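Local coordinates for molybdopterin-guanine dinucleotide biosynthesis protein B (PDB 4OYH), which binds GTP, probably hydrolyses it weakly, and may act as an adapter in making and using the molybdopterin guanine dinucleotide cofactor, apparently without being essential, at residues G152-H157 against V164-S169. The protein carries 2 engineered substitutions. Residues are numbered along the deposited sequence; the frame is centred on the assembly and turned at random.
Sequences GLPIFH and VDLVLS. Engineered in segment 164-169: L166 (natural residue Phe).
One methyl group makes this contact: CD1 of L166, an engineered leucine, reaches from helix 161-171 to the strand and meets F156 and P154. Its closest partner is the far end of the phenyl ring, with CD1 3.6 Å from F156 CZ and 3.8 Å from F156 CE2. The methyl sits at the ring edge, near the ring plane, so this is apolar edge packing rather than a CH-pi contact over the face. P154 touches more lightly, its CG 4.1 Å from L166 CD1, and the proline and leucine side chains run at about a right angle to each other. The leucine is extended: CG is anti to the backbone N (chi1 177°) and CD1 roughly anti to CA (chi2 157°), and together these carry CD1 across the gap, although P154 and L166 keep their CA atoms 9.9 Å apart. On the strand side, CB of F156 points toward the helix, and with CG anti to the carbonyl carbon the ring brings CZ and CE2 to that methyl. The ring also rests on V162 and A163, in the first turn of the helix. Little surface is buried, 91 Å² in all, and the join lies near the outside of the molecule.

Backbone hydrogen bonds between I139 and both P154 and F156 set the strand beside strand 136-141. I155 turns to the opposite side from F156, and both it and L153 pack on that neighbour. The helix is seated by its other side chains: V164 and V167 pack against F26 of helix 23-35, and D165 OD1 forms a salt bridge with K33 NZ. The contact thus ties the short edge strand 155-156 of the parallel sheet to the C-terminal helix that follows it, a strand-to-helix packing at the margin of a P-loop NTPase alpha/beta fold, away from the probable GTP site.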
loop_
_atom_site.group_PDB
_atom_site.type_symbol
_atom_site.label_atom_id
_atom_site.label_comp_id
_atom_site.label_asym_id
_atom_site.label_seq_id
_atom_site.Cartn_x
_atom_site.Cartn_y
_atom_site.Cartn_z
ATOM N N GLY A 152 38.541 5.997 -1.430
ATOM C CA GLY A 152 37.794 4.870 -0.918
ATOM C C GLY A 152 36.586 4.405 -1.686
ATOM O O GLY A 152 35.866 3.524 -1.196
ATOM N N LEU A 153 36.348 4.975 -2.860
ATOM C CA LEU A 153 35.205 4.563 -3.667
ATOM C C LEU A 153 35.242 5.121 -5.074
ATOM O O LEU A 153 35.960 6.078 -5.365
ATOM C CB LEU A 153 33.891 4.973 -2.980
ATOM C CG LEU A 153 33.840 6.348 -2.307
ATOM C CD1 LEU A 153 34.254 7.425 -3.256
ATOM C CD2 LEU A 153 32.455 6.655 -1.772
ATOM N N PRO A 154 34.462 4.516 -5.972
ATOM C CA PRO A 154 34.460 4.978 -7.360
ATOM C C PRO A 154 33.660 6.279 -7.571
ATOM O O PRO A 154 32.721 6.509 -6.835
ATOM C CB PRO A 154 33.820 3.795 -8.096
ATOM C CG PRO A 154 32.993 3.153 -7.095
ATOM C CD PRO A 154 33.810 3.219 -5.842
ATOM N N ILE A 155 34.017 7.061 -8.587
ATOM C CA ILE A 155 33.362 8.338 -8.922
ATOM C C ILE A 155 32.888 8.356 -10.371
ATOM O O ILE A 155 33.659 8.064 -11.275
ATOM C CB ILE A 155 34.300 9.551 -8.755
ATOM C CG1 ILE A 155 35.070 9.491 -7.442
ATOM C CG2 ILE A 155 33.505 10.827 -8.881
ATOM C CD1 ILE A 155 34.219 9.564 -6.221
ATOM N N PHE A 156 31.630 8.730 -10.584
ATOM C CA PHE A 156 31.024 8.730 -11.904
ATOM C C PHE A 156 30.530 10.108 -12.322
ATOM O O PHE A 156 30.350 10.968 -11.461
ATOM C CB PHE A 156 29.859 7.797 -11.918
ATOM C CG PHE A 156 30.196 6.442 -11.505
ATOM C CD1 PHE A 156 30.842 5.593 -12.365
ATOM C CD2 PHE A 156 29.858 5.995 -10.266
ATOM C CE1 PHE A 156 31.133 4.341 -11.988
ATOM C CE2 PHE A 156 30.161 4.728 -9.893
ATOM C CZ PHE A 156 30.802 3.914 -10.748
ATOM N N HIS A 157 30.288 10.313 -13.622
ATOM C CA HIS A 157 29.370 11.382 -14.007
ATOM C C HIS A 157 27.921 10.892 -13.900
ATOM O O HIS A 157 27.629 9.681 -13.999
ATOM C CB HIS A 157 29.596 12.001 -15.430
ATOM C CG HIS A 157 30.275 11.125 -16.455
ATOM N ND1 HIS A 157 31.636 11.075 -16.611
ATOM C CD2 HIS A 157 29.747 10.378 -17.467
ATOM C CE1 HIS A 157 31.939 10.267 -17.627
ATOM N NE2 HIS A 157 30.814 9.839 -18.154
ATOM N N VAL A 164 24.674 3.138 -13.207
ATOM C CA VAL A 164 23.435 2.406 -12.986
ATOM C C VAL A 164 23.720 0.896 -13.007
ATOM O O VAL A 164 23.051 0.136 -12.301
ATOM C CB VAL A 164 22.290 2.750 -13.993
ATOM C CG1 VAL A 164 22.473 4.121 -14.642
ATOM C CG2 VAL A 164 22.109 1.666 -15.001
ATOM N N ASP A 165 24.713 0.474 -13.783
ATOM C CA ASP A 165 25.111 -0.951 -13.855
ATOM C C ASP A 165 25.764 -1.385 -12.539
ATOM O O ASP A 165 25.642 -2.534 -12.115
ATOM C CB ASP A 165 26.086 -1.212 -15.019
ATOM C CG ASP A 165 25.391 -1.285 -16.401
ATOM O OD1 ASP A 165 24.147 -1.414 -16.470
ATOM O OD2 ASP A 165 26.103 -1.233 -17.435
ATOM N N LEU A 166 26.450 -0.453 -11.884
ATOM C CA LEU A 166 27.061 -0.739 -10.611
ATOM C C LEU A 166 25.946 -1.008 -9.623
ATOM O O LEU A 166 26.058 -1.882 -8.787
ATOM C CB LEU A 166 27.973 0.415 -10.156
ATOM C CG LEU A 166 28.629 0.291 -8.779
ATOM C CD1 LEU A 166 29.851 1.137 -8.701
ATOM C CD2 LEU A 166 27.725 0.745 -7.656
ATOM N N VAL A 167 24.846 -0.293 -9.717
ATOM C CA VAL A 167 23.815 -0.501 -8.716
ATOM C C VAL A 167 23.141 -1.847 -8.924
ATOM O O VAL A 167 22.822 -2.546 -7.971
ATOM C CB VAL A 167 22.768 0.616 -8.733
ATOM C CG1 VAL A 167 21.644 0.296 -7.755
ATOM C CG2 VAL A 167 23.390 1.931 -8.366
ATOM N N LEU A 168 22.963 -2.223 -10.181
ATOM C CA LEU A 168 22.246 -3.438 -10.506
ATOM C C LEU A 168 23.042 -4.659 -10.140
ATOM O O LEU A 168 22.488 -5.701 -9.751
ATOM C CB LEU A 168 21.892 -3.452 -11.991
ATOM C CG LEU A 168 20.752 -2.494 -12.332
ATOM C CD1 LEU A 168 20.779 -2.073 -13.781
ATOM C CD2 LEU A 168 19.467 -3.160 -12.029
ATOM N N SER A 169 24.349 -4.544 -10.216
ATOM C CA SER A 169 25.172 -5.693 -9.905
ATOM C C SER A 169 25.078 -5.921 -8.408
ATOM O O SER A 169 25.111 -7.075 -7.960
ATOM C CB SER A 169 26.632 -5.506 -10.379
ATOM O OG SER A 169 27.425 -4.848 -9.403
#